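Local coordinates for protein C alpha-dehydrogenase (Sphingobium sp. SYK-6, PDB 4YAC) that probably oxidises the alpha-carbon alcohol of lignin-derived beta-aryl ethers, using NAD+ as hydride acceptor, as a member of the short-chain dehydrogenase/reductase family, at residues A9-G14 with K24-E29; V18-A23 with G49-K54; Q2-K7 with V237-V242. One frame throughout, in Å; residues are numbered along the deposited sequence.

Contact 1: A9-G14 with K24-E29. With NAI (1,4-dihydronicotinamide adenine dinucleotide), chain B.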
loop_
_atom_site.group_PDB
_atom_site.type_symbol
_atom_site.label_atom_id
_atom_site.label_comp_id
_atom_site.label_asym_id
_atom_site.label_seq_id
_atom_site.Cartn_x
_atom_site.Cartn_y
_atom_site.Cartn_z
ATOM N N ALA A 9 -12.717 -16.934 17.370
ATOM C CA ALA A 9 -11.995 -16.478 16.186
ATOM C C ALA A 9 -12.945 -16.334 15.006
ATOM O O ALA A 9 -13.858 -17.138 14.826
ATOM C CB ALA A 9 -10.864 -17.440 15.839
ATOM N N PHE A 10 -12.710 -15.304 14.201
ATOM C CA PHE A 10 -13.487 -15.054 12.997
ATOM C C PHE A 10 -12.511 -15.067 11.829
ATOM O O PHE A 10 -11.674 -14.172 11.713
ATOM C CB PHE A 10 -14.226 -13.718 13.116
ATOM C CG PHE A 10 -15.283 -13.497 12.071
ATOM C CD1 PHE A 10 -14.948 -12.987 10.827
ATOM C CD2 PHE A 10 -16.615 -13.768 12.343
ATOM C CE1 PHE A 10 -15.920 -12.770 9.866
ATOM C CE2 PHE A 10 -17.591 -13.551 11.389
ATOM C CZ PHE A 10 -17.241 -13.050 10.147
ATOM N N VAL A 11 -12.602 -16.099 10.990
ATOM C CA VAL A 11 -11.617 -16.334 9.932
ATOM C C VAL A 11 -12.246 -16.190 8.550
ATOM O O VAL A 11 -13.091 -16.995 8.153
ATOM C CB VAL A 11 -10.989 -17.746 10.059
ATOM C CG1 VAL A 11 -9.907 -17.958 9.000
ATOM C CG2 VAL A 11 -10.406 -17.951 11.454
ATOM N N THR A 12 -11.813 -15.175 7.803
ATOM C CA THR A 12 -12.369 -14.925 6.479
ATOM C C THR A 12 -11.664 -15.776 5.429
ATOM O O THR A 12 -10.457 -16.031 5.514
ATOM C CB THR A 12 -12.270 -13.439 6.091
ATOM O OG1 THR A 12 -10.909 -13.086 5.818
ATOM C CG2 THR A 12 -12.819 -12.562 7.205
ATOM N N GLY A 13 -12.435 -16.224 4.444
ATOM C CA GLY A 13 -11.931 -17.134 3.438
ATOM C C GLY A 13 -11.720 -18.532 3.982
ATOM O O GLY A 13 -11.078 -19.360 3.338
ATOM N N GLY A 14 -12.291 -18.802 5.155
ATOM C CA GLY A 14 -12.002 -20.009 5.913
ATOM C C GLY A 14 -12.462 -21.325 5.312
ATOM O O GLY A 14 -12.228 -22.385 5.894
ATOM N N LYS A 24 -8.256 -24.522 10.969
ATOM C CA LYS A 24 -7.990 -25.856 11.504
ATOM C C LYS A 24 -7.119 -25.792 12.749
ATOM O O LYS A 24 -7.423 -26.416 13.770
ATOM C CB LYS A 24 -7.306 -26.732 10.456
ATOM C CG LYS A 24 -8.218 -27.236 9.357
ATOM C CD LYS A 24 -7.455 -28.148 8.401
ATOM C CE LYS A 24 -8.330 -28.641 7.259
ATOM N NZ LYS A 24 -7.573 -29.495 6.300
ATOM N N VAL A 25 -6.028 -25.042 12.655
ATOM C CA VAL A 25 -5.078 -24.923 13.757
ATOM C C VAL A 25 -5.715 -24.232 14.955
ATOM O O VAL A 25 -5.495 -24.636 16.097
ATOM C CB VAL A 25 -3.812 -24.150 13.323
ATOM C CG1 VAL A 25 -2.905 -23.853 14.515
ATOM C CG2 VAL A 25 -3.047 -24.938 12.267
ATOM N N LEU A 26 -6.509 -23.196 14.704
ATOM C CA LEU A 26 -7.136 -22.463 15.797
ATOM C C LEU A 26 -8.218 -23.306 16.480
ATOM O O LEU A 26 -8.341 -23.293 17.706
ATOM C CB LEU A 26 -7.724 -21.142 15.284
ATOM C CG LEU A 26 -6.687 -20.138 14.763
ATOM C CD1 LEU A 26 -7.369 -18.967 14.066
ATOM C CD2 LEU A 26 -5.791 -19.640 15.885
ATOM N N ALA A 27 -8.983 -24.053 15.690
ATOM C CA ALA A 27 -10.076 -24.867 16.223
ATOM C C ALA A 27 -9.575 -26.121 16.934
ATOM O O ALA A 27 -10.123 -26.529 17.965
ATOM C CB ALA A 27 -11.029 -25.256 15.102
ATOM N N GLU A 28 -8.533 -26.734 16.385
ATOM C CA GLU A 28 -8.064 -28.027 16.874
ATOM C C GLU A 28 -7.014 -27.878 17.967
ATOM O O GLU A 28 -7.239 -28.288 19.104
ATOM C CB GLU A 28 -7.507 -28.855 15.717
ATOM C CG GLU A 28 -8.564 -29.242 14.696
ATOM C CD GLU A 28 -8.022 -30.133 13.597
ATOM O OE1 GLU A 28 -7.643 -31.286 13.897
ATOM O OE2 GLU A 28 -7.973 -29.680 12.432
ATOM N N GLU A 29 -5.872 -27.290 17.628
ATOM C CA GLU A 29 -4.783 -27.155 18.593
ATOM C C GLU A 29 -5.104 -26.129 19.674
ATOM O O GLU A 29 -5.070 -26.438 20.865
ATOM C CB GLU A 29 -3.484 -26.756 17.891
ATOM C CG GLU A 29 -3.044 -27.717 16.806
ATOM C CD GLU A 29 -1.763 -27.278 16.133
ATOM O OE1 GLU A 29 -0.973 -26.549 16.769
ATOM O OE2 GLU A 29 -1.550 -27.660 14.965
HETATM P PA NAI B . -8.237 -20.128 -2.042
HETATM O O1A NAI B . -8.976 -20.097 -3.357
HETATM O O2A NAI B . -7.767 -21.566 -1.759
HETATM O O5B NAI B . -9.187 -19.644 -0.885
HETATM C C5B NAI B . -9.793 -18.395 -0.976
HETATM C C4B NAI B . -11.071 -18.416 -0.249
HETATM O O4B NAI B . -11.528 -17.032 -0.088
HETATM C C3B NAI B . -12.096 -19.139 -0.991
HETATM O O3B NAI B . -12.787 -20.049 -0.145
HETATM C C2B NAI B . -12.985 -18.128 -1.505
HETATM O O2B NAI B . -14.322 -18.634 -1.676
HETATM C C1B NAI B . -12.927 -17.071 -0.517
HETATM N N9A NAI B . -13.364 -15.796 -1.015
HETATM C C8A NAI B . -13.040 -15.182 -2.188
HETATM N N7A NAI B . -13.673 -14.001 -2.284
HETATM C C5A NAI B . -14.433 -13.812 -1.161
HETATM C C6A NAI B . -15.286 -12.824 -0.679
HETATM N N6A NAI B . -15.555 -11.633 -1.423
HETATM N N1A NAI B . -15.892 -12.988 0.529
HETATM C C2A NAI B . -15.689 -14.090 1.275
HETATM N N3A NAI B . -14.867 -15.065 0.849
HETATM C C4A NAI B . -14.238 -14.960 -0.348
HETATM O O3 NAI B . -7.027 -19.166 -2.090
HETATM P PN NAI B . -5.713 -19.404 -1.201
HETATM O O1N NAI B . -5.033 -20.690 -1.642
HETATM O O2N NAI B . -4.716 -18.166 -1.400
HETATM O O5D NAI B . -6.099 -19.512 0.296
#
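Leu26 of helix 17-28 rests on Ala9 and Val11, two residues of strand 8-12 that turn their side chains to the same helix. Along 24-29, Lys24 begins the segment, and its carbonyl O accepts the helical bond from Glu28 N at 2.9 Å. Val25 meets Val232, Arg236 and Leu239 of helix 231-243. Leu26 carries the contact. Its CG lies beside the backbone N and anti to the carbonyl carbon (chi1 -65°), and CD1 continues anti to CA (chi2 171°), an extended course that brings this methyl to the strand. That one methyl serves both strand residues: CD1 is 4.2 Å from Ala9 CB and 4.1 Å from Val11 CG2, the valine branch that lies beside its own backbone N. The CA atoms of Ala9 and Leu26 are 7.7 Å apart, a spacing consistent with the small alanine. Ala27 touches Val34 of the next strand, and Glu29 forms a salt bridge with Arg236. At the far end of the strand, Val11 to Gly14 form a type II turn, the start of the glycine-rich loop of the Rossmann fold; Gly13, with positive phi (73°), brings its CA to 3.6 Å from O4B of the NADH. The packing thus seats the helix of the beta-alpha-beta unit 8-12, 17-28, 33-38 on the strand that precedes it, which hydrogen-bonds to strand 33-38 through Ala9 and Val11 and to strand 87-90 through Phe10, while Leu26 also touches Leu87 and Cys89.

Contact 2: V18-A23 with G49-K54. With NAI (1,4-dihydronicotinamide adenine dinucleotide), chain B.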
loop_
_atom_site.group_PDB
_atom_site.type_symbol
_atom_site.label_atom_id
_atom_site.label_comp_id
_atom_site.label_asym_id
_atom_site.label_seq_id
_atom_site.Cartn_x
_atom_site.Cartn_y
_atom_site.Cartn_z
ATOM N N VAL A 18 -5.236 -21.123 2.552
ATOM C CA VAL A 18 -4.512 -20.598 3.711
ATOM C C VAL A 18 -5.430 -20.368 4.902
ATOM O O VAL A 18 -5.092 -20.726 6.030
ATOM C CB VAL A 18 -3.794 -19.270 3.360
ATOM C CG1 VAL A 18 -3.258 -18.579 4.612
ATOM C CG2 VAL A 18 -2.659 -19.533 2.394
ATOM N N ALA A 19 -6.590 -19.769 4.654
ATOM C CA ALA A 19 -7.502 -19.433 5.745
ATOM C C ALA A 19 -8.054 -20.686 6.423
ATOM O O ALA A 19 -8.201 -20.719 7.642
ATOM C CB ALA A 19 -8.633 -18.574 5.238
ATOM N N LEU A 20 -8.368 -21.709 5.635
ATOM C CA LEU A 20 -8.828 -22.975 6.200
ATOM C C LEU A 20 -7.737 -23.571 7.083
ATOM O O LEU A 20 -8.021 -24.130 8.142
ATOM C CB LEU A 20 -9.221 -23.956 5.096
ATOM C CG LEU A 20 -9.577 -25.379 5.532
ATOM C CD1 LEU A 20 -10.684 -25.371 6.571
ATOM C CD2 LEU A 20 -9.987 -26.209 4.330
ATOM N N GLY A 21 -6.488 -23.442 6.650
ATOM C CA GLY A 21 -5.356 -23.884 7.442
ATOM C C GLY A 21 -5.305 -23.168 8.777
ATOM O O GLY A 21 -5.015 -23.774 9.809
ATOM N N GLN A 22 -5.594 -21.872 8.760
ATOM C CA GLN A 22 -5.642 -21.095 9.992
ATOM C C GLN A 22 -6.784 -21.586 10.877
ATOM O O GLN A 22 -6.598 -21.808 12.071
ATOM C CB GLN A 22 -5.792 -19.603 9.676
ATOM C CG GLN A 22 -4.551 -19.022 9.004
ATOM C CD GLN A 22 -4.717 -17.582 8.550
ATOM O OE1 GLN A 22 -5.791 -16.993 8.672
ATOM N NE2 GLN A 22 -3.647 -17.011 8.005
ATOM N N ALA A 23 -7.955 -21.777 10.279
ATOM C CA ALA A 23 -9.128 -22.249 11.012
ATOM C C ALA A 23 -8.875 -23.594 11.693
ATOM O O ALA A 23 -9.238 -23.788 12.859
ATOM C CB ALA A 23 -10.324 -22.353 10.073
ATOM N N GLY A 49 -17.294 -30.726 6.480
ATOM C CA GLY A 49 -17.164 -32.163 6.321
ATOM C C GLY A 49 -15.965 -32.659 7.108
ATOM O O GLY A 49 -16.008 -33.716 7.750
ATOM N N TYR A 50 -14.889 -31.878 7.057
ATOM C CA TYR A 50 -13.681 -32.159 7.826
ATOM C C TYR A 50 -13.925 -31.972 9.324
ATOM O O TYR A 50 -13.687 -32.881 10.131
ATOM C CB TYR A 50 -12.538 -31.248 7.356
ATOM C CG TYR A 50 -11.293 -31.316 8.215
ATOM C CD1 TYR A 50 -10.322 -32.280 7.988
ATOM C CD2 TYR A 50 -11.088 -30.410 9.248
ATOM C CE1 TYR A 50 -9.186 -32.346 8.769
ATOM C CE2 TYR A 50 -9.956 -30.468 10.031
ATOM C CZ TYR A 50 -9.007 -31.437 9.787
ATOM O OH TYR A 50 -7.874 -31.495 10.561
ATOM N N PHE A 51 -14.413 -30.794 9.693
ATOM C CA PHE A 51 -14.558 -30.450 11.103
ATOM C C PHE A 51 -15.583 -31.331 11.810
ATOM O O PHE A 51 -15.538 -31.468 13.027
ATOM C CB PHE A 51 -14.941 -28.978 11.261
ATOM C CG PHE A 51 -13.804 -28.029 11.005
ATOM C CD1 PHE A 51 -12.643 -28.101 11.755
ATOM C CD2 PHE A 51 -13.898 -27.065 10.015
ATOM C CE1 PHE A 51 -11.596 -27.238 11.525
ATOM C CE2 PHE A 51 -12.849 -26.193 9.774
ATOM C CZ PHE A 51 -11.697 -26.278 10.530
ATOM N N SER A 52 -16.497 -31.934 11.056
ATOM C CA SER A 52 -17.494 -32.825 11.654
ATOM C C SER A 52 -16.866 -34.126 12.152
ATOM O O SER A 52 -17.532 -34.936 12.799
ATOM C CB SER A 52 -18.604 -33.156 10.656
ATOM O OG SER A 52 -18.145 -34.069 9.674
ATOM N N GLN A 53 -15.589 -34.326 11.827
ATOM C CA GLN A 53 -14.846 -35.509 12.249
ATOM C C GLN A 53 -13.757 -35.165 13.271
ATOM O O GLN A 53 -12.855 -35.968 13.517
ATOM C CB GLN A 53 -14.224 -36.195 11.034
ATOM C CG GLN A 53 -15.234 -36.567 9.962
ATOM C CD GLN A 53 -16.288 -37.535 10.457
ATOM O OE1 GLN A 53 -15.990 -38.452 11.216
ATOM N NE2 GLN A 53 -17.530 -37.334 10.036
ATOM N N LYS A 54 -13.860 -33.976 13.864
ATOM C CA LYS A 54 -12.896 -33.499 14.853
ATOM C C LYS A 54 -13.610 -32.962 16.092
ATOM O O LYS A 54 -14.760 -32.532 16.015
ATOM C CB LYS A 54 -12.015 -32.393 14.265
ATOM C CG LYS A 54 -11.249 -32.785 13.008
ATOM C CD LYS A 54 -10.205 -33.846 13.309
ATOM C CE LYS A 54 -9.310 -34.111 12.101
ATOM N NZ LYS A 54 -8.553 -35.386 12.248
HETATM P PA NAI B . -8.237 -20.128 -2.042
HETATM O O1A NAI B . -8.976 -20.097 -3.357
HETATM O O2A NAI B . -7.767 -21.566 -1.759
HETATM O O5B NAI B . -9.187 -19.644 -0.885
HETATM C C5B NAI B . -9.793 -18.395 -0.976
HETATM C C4B NAI B . -11.071 -18.416 -0.249
HETATM O O4B NAI B . -11.528 -17.032 -0.088
HETATM C C3B NAI B . -12.096 -19.139 -0.991
HETATM O O3B NAI B . -12.787 -20.049 -0.145
HETATM C C2B NAI B . -12.985 -18.128 -1.505
HETATM O O2B NAI B . -14.322 -18.634 -1.676
HETATM C C1B NAI B . -12.927 -17.071 -0.517
HETATM N N9A NAI B . -13.364 -15.796 -1.015
HETATM C C8A NAI B . -13.040 -15.182 -2.188
HETATM N N7A NAI B . -13.673 -14.001 -2.284
HETATM C C5A NAI B . -14.433 -13.812 -1.161
HETATM C C6A NAI B . -15.286 -12.824 -0.679
HETATM N N6A NAI B . -15.555 -11.633 -1.423
HETATM N N1A NAI B . -15.892 -12.988 0.529
HETATM C C2A NAI B . -15.689 -14.090 1.275
HETATM N N3A NAI B . -14.867 -15.065 0.849
HETATM C C4A NAI B . -14.238 -14.960 -0.348
HETATM O O3 NAI B . -7.027 -19.166 -2.090
HETATM P PN NAI B . -5.713 -19.404 -1.201
HETATM O O1N NAI B . -5.033 -20.690 -1.642
HETATM O O2N NAI B . -4.716 -18.166 -1.400
HETATM O O5D NAI B . -6.099 -19.512 0.296
#
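Val18 N donates a hydrogen bond to O5D of the NADH, 2.9 Å long with an N-H...O angle of 149°. O5D is the ester oxygen on the PN phosphorus, so the first turn of helix 17-28 meets the diphosphate, and the partial positive charge of that helix end probably steadies the anion. Farther along the same helix, Leu20 and Ala23 form an apolar patch that receives the ring of Phe51 from helix 41-51, packing two successive helices of the Rossmann fold against each other. Phe51 CE2 lies 4.0 Å from Leu20 CD1. Leu20 gets there through its torsion: CG stands anti to the backbone N (chi1 173°), carrying the methyl out to the ring although the CB itself does not point at helix 41-51. At the ring tip, CZ of Phe51 lies 4.1 Å from the carbonyl carbon of Ala23 and 4.2 Å from its CB. Tyr50 helps fix the aromatic ring: its CD2 sits 3.7 Å above one face of Phe51, offset toward the rim, while Phe51 CE1 lies in plane at the tyrosine edge. Tyr50 is itself tied to helix 17-28 by a hydrogen bond from its OH to Glu28 OE2 and by a cation-pi contact with Lys24. Phe51 to Lys54 form a type I turn, and Ser52 OG bonds to Gly49 O at 2.9 Å, approaching from above the carbonyl plane. No hydrogen bond crosses between 18-23 and 49-54. Their direct contact is therefore purely hydrophobic: within 18-23, Val18 N serves the cofactor and Gln22 bonds Thr91, while the polar links between the two helices lie beside the patch, at Tyr50.

Contact 3: Q2-K7 with V237-V242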
loop_
_atom_site.group_PDB
_atom_site.type_symbol
_atom_site.label_atom_id
_atom_site.label_comp_id
_atom_site.label_asym_id
_atom_site.label_seq_id
_atom_site.Cartn_x
_atom_site.Cartn_y
_atom_site.Cartn_z
ATOM N N GLN A 2 -3.204 -14.298 25.130
ATOM C CA GLN A 2 -3.038 -15.527 25.903
ATOM C C GLN A 2 -4.357 -16.248 26.123
ATOM O O GLN A 2 -5.433 -15.698 25.863
ATOM C CB GLN A 2 -2.382 -15.215 27.245
ATOM C CG GLN A 2 -1.139 -16.046 27.509
ATOM C CD GLN A 2 -0.069 -15.870 26.441
ATOM O OE1 GLN A 2 0.473 -14.779 26.260
ATOM N NE2 GLN A 2 0.237 -16.949 25.727
ATOM N N ASP A 3 -4.240 -17.491 26.582
ATOM C CA ASP A 3 -5.379 -18.320 26.971
ATOM C C ASP A 3 -6.442 -18.419 25.874
ATOM O O ASP A 3 -7.625 -18.186 26.117
ATOM C CB ASP A 3 -5.998 -17.774 28.257
ATOM C CG ASP A 3 -5.048 -17.851 29.436
ATOM O OD1 ASP A 3 -4.922 -18.941 30.035
ATOM O OD2 ASP A 3 -4.434 -16.819 29.777
ATOM N N LEU A 4 -6.013 -18.792 24.673
ATOM C CA LEU A 4 -6.892 -18.812 23.508
ATOM C C LEU A 4 -8.026 -19.829 23.618
ATOM O O LEU A 4 -9.018 -19.722 22.903
ATOM C CB LEU A 4 -6.074 -19.100 22.247
ATOM C CG LEU A 4 -4.995 -18.077 21.884
ATOM C CD1 LEU A 4 -4.236 -18.530 20.646
ATOM C CD2 LEU A 4 -5.596 -16.701 21.652
ATOM N N GLU A 5 -7.887 -20.812 24.502
ATOM C CA GLU A 5 -8.914 -21.845 24.639
ATOM C C GLU A 5 -10.266 -21.238 25.003
ATOM O O GLU A 5 -10.386 -20.519 25.992
ATOM C CB GLU A 5 -8.519 -22.881 25.692
ATOM C CG GLU A 5 -9.543 -24.001 25.836
ATOM C CD GLU A 5 -9.101 -25.080 26.802
ATOM O OE1 GLU A 5 -8.134 -24.848 27.556
ATOM O OE2 GLU A 5 -9.723 -26.162 26.806
ATOM N N GLY A 6 -11.274 -21.529 24.190
ATOM C CA GLY A 6 -12.620 -21.046 24.435
ATOM C C GLY A 6 -12.893 -19.657 23.888
ATOM O O GLY A 6 -14.036 -19.205 23.870
ATOM N N LYS A 7 -11.849 -18.966 23.446
ATOM C CA LYS A 7 -12.028 -17.645 22.864
ATOM C C LYS A 7 -12.485 -17.788 21.417
ATOM O O LYS A 7 -12.349 -18.855 20.818
ATOM C CB LYS A 7 -10.742 -16.828 22.962
ATOM C CG LYS A 7 -10.419 -16.411 24.390
ATOM C CD LYS A 7 -9.255 -15.441 24.477
ATOM C CE LYS A 7 -8.928 -15.137 25.933
ATOM N NZ LYS A 7 -7.868 -14.109 26.085
ATOM N N VAL A 237 2.442 -21.139 12.324
ATOM C CA VAL A 237 3.240 -19.917 12.368
ATOM C C VAL A 237 2.369 -18.776 12.876
ATOM O O VAL A 237 2.800 -17.963 13.693
ATOM C CB VAL A 237 3.821 -19.558 10.978
ATOM C CG1 VAL A 237 4.500 -18.185 11.002
ATOM C CG2 VAL A 237 4.798 -20.624 10.520
ATOM N N VAL A 238 1.136 -18.729 12.383
ATOM C CA VAL A 238 0.191 -17.697 12.782
ATOM C C VAL A 238 -0.143 -17.831 14.255
ATOM O O VAL A 238 -0.116 -16.850 14.996
ATOM C CB VAL A 238 -1.103 -17.770 11.951
ATOM C CG1 VAL A 238 -2.235 -16.989 12.620
ATOM C CG2 VAL A 238 -0.850 -17.241 10.560
ATOM N N LEU A 239 -0.469 -19.051 14.667
ATOM C CA LEU A 239 -0.834 -19.314 16.052
ATOM C C LEU A 239 0.250 -18.797 16.982
ATOM O O LEU A 239 -0.026 -18.137 17.981
ATOM C CB LEU A 239 -1.052 -20.810 16.278
ATOM C CG LEU A 239 -1.334 -21.223 17.725
ATOM C CD1 LEU A 239 -2.570 -20.517 18.263
ATOM C CD2 LEU A 239 -1.495 -22.728 17.815
ATOM N N ASP A 240 1.492 -19.086 16.621
ATOM C CA ASP A 240 2.634 -18.701 17.425
ATOM C C ASP A 240 2.793 -17.180 17.474
ATOM O O ASP A 240 3.180 -16.624 18.504
ATOM C CB ASP A 240 3.890 -19.379 16.874
ATOM C CG ASP A 240 5.157 -18.710 17.321
ATOM O OD1 ASP A 240 5.596 -18.955 18.464
ATOM O OD2 ASP A 240 5.729 -17.942 16.519
ATOM N N ALA A 241 2.466 -16.508 16.373
ATOM C CA ALA A 241 2.552 -15.050 16.310
ATOM C C ALA A 241 1.480 -14.386 17.173
ATOM O O ALA A 241 1.739 -13.380 17.832
ATOM C CB ALA A 241 2.430 -14.574 14.864
ATOM N N VAL A 242 0.274 -14.943 17.151
ATOM C CA VAL A 242 -0.827 -14.425 17.955
ATOM C C VAL A 242 -0.530 -14.571 19.449
ATOM O O VAL A 242 -0.713 -13.626 20.218
ATOM C CB VAL A 242 -2.150 -15.148 17.620
ATOM C CG1 VAL A 242 -3.270 -14.729 18.577
ATOM C CG2 VAL A 242 -2.552 -14.870 16.185
#
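Leu4 opens a type II turn that runs to Lys7, closed by Lys7 N to Leu4 O at 3.0 Å and passing through a Gly6 with positive phi, whereas 237-242 is regular helix. Leu4 is directed at that helix from the loop ahead of the first strand and divides its two methyls between neighbouring turns. CD1 meets Leu239 CD1 at 3.5 Å, a tight methyl-to-methyl approach. CD2 faces Val242 CG1 more loosely, at 4.3 Å. The two leucines pass alongside with their chains running in opposing senses, and their torsions differ: Leu4 holds CG beside its backbone N (chi1 -62°), while Leu239 places CG anti to the nitrogen (chi1 175°), which helps bring CD1 to the loop. No hydrogen bond joins the segments, and all three touching residues are buried. The loop is braced from within, since Lys7 stretches back along an extended chain to bond Gln2 O through NZ at 2.9 Å, nearly along the C=O axis (162°); this bond links the two ends of the segment. Met1 adds a backbone hydrogen bond to Val242, so the very start of the chain is also fastened to the helix. The contact lies away from the cofactor and is plain packing. Helix 231-243 is wedged between parts of the fold: Leu239 also touches Leu26 of helix 17-28, Val238 and Val242 reach strand 137-142, Val237 meets Tyr273 of the second subunit, and the turn of 2-7 leads through Lys7, whose backbone hydrogen-bonds to Lys33, into strand 8-12 of the central parallel sheet.

From the N terminus, residues 2-7 begin contact 3, whose other half arrives only at 237-242; it closes the longest loop, and the other two contacts are nested inside it. Contact 1 closes a short loop from strand 8-12 to the helix that follows it. Contact 2 starts within that loop and ends at 49-54, so the two cross. They share helix 17-28, and both touch the NADH. Contacts 1 and 2 join helix 17-28 to strand 8-12 and to helix 41-51, whereas contact 3 joins the N-terminal loop to helix 231-243, which itself lies against helix 17-28.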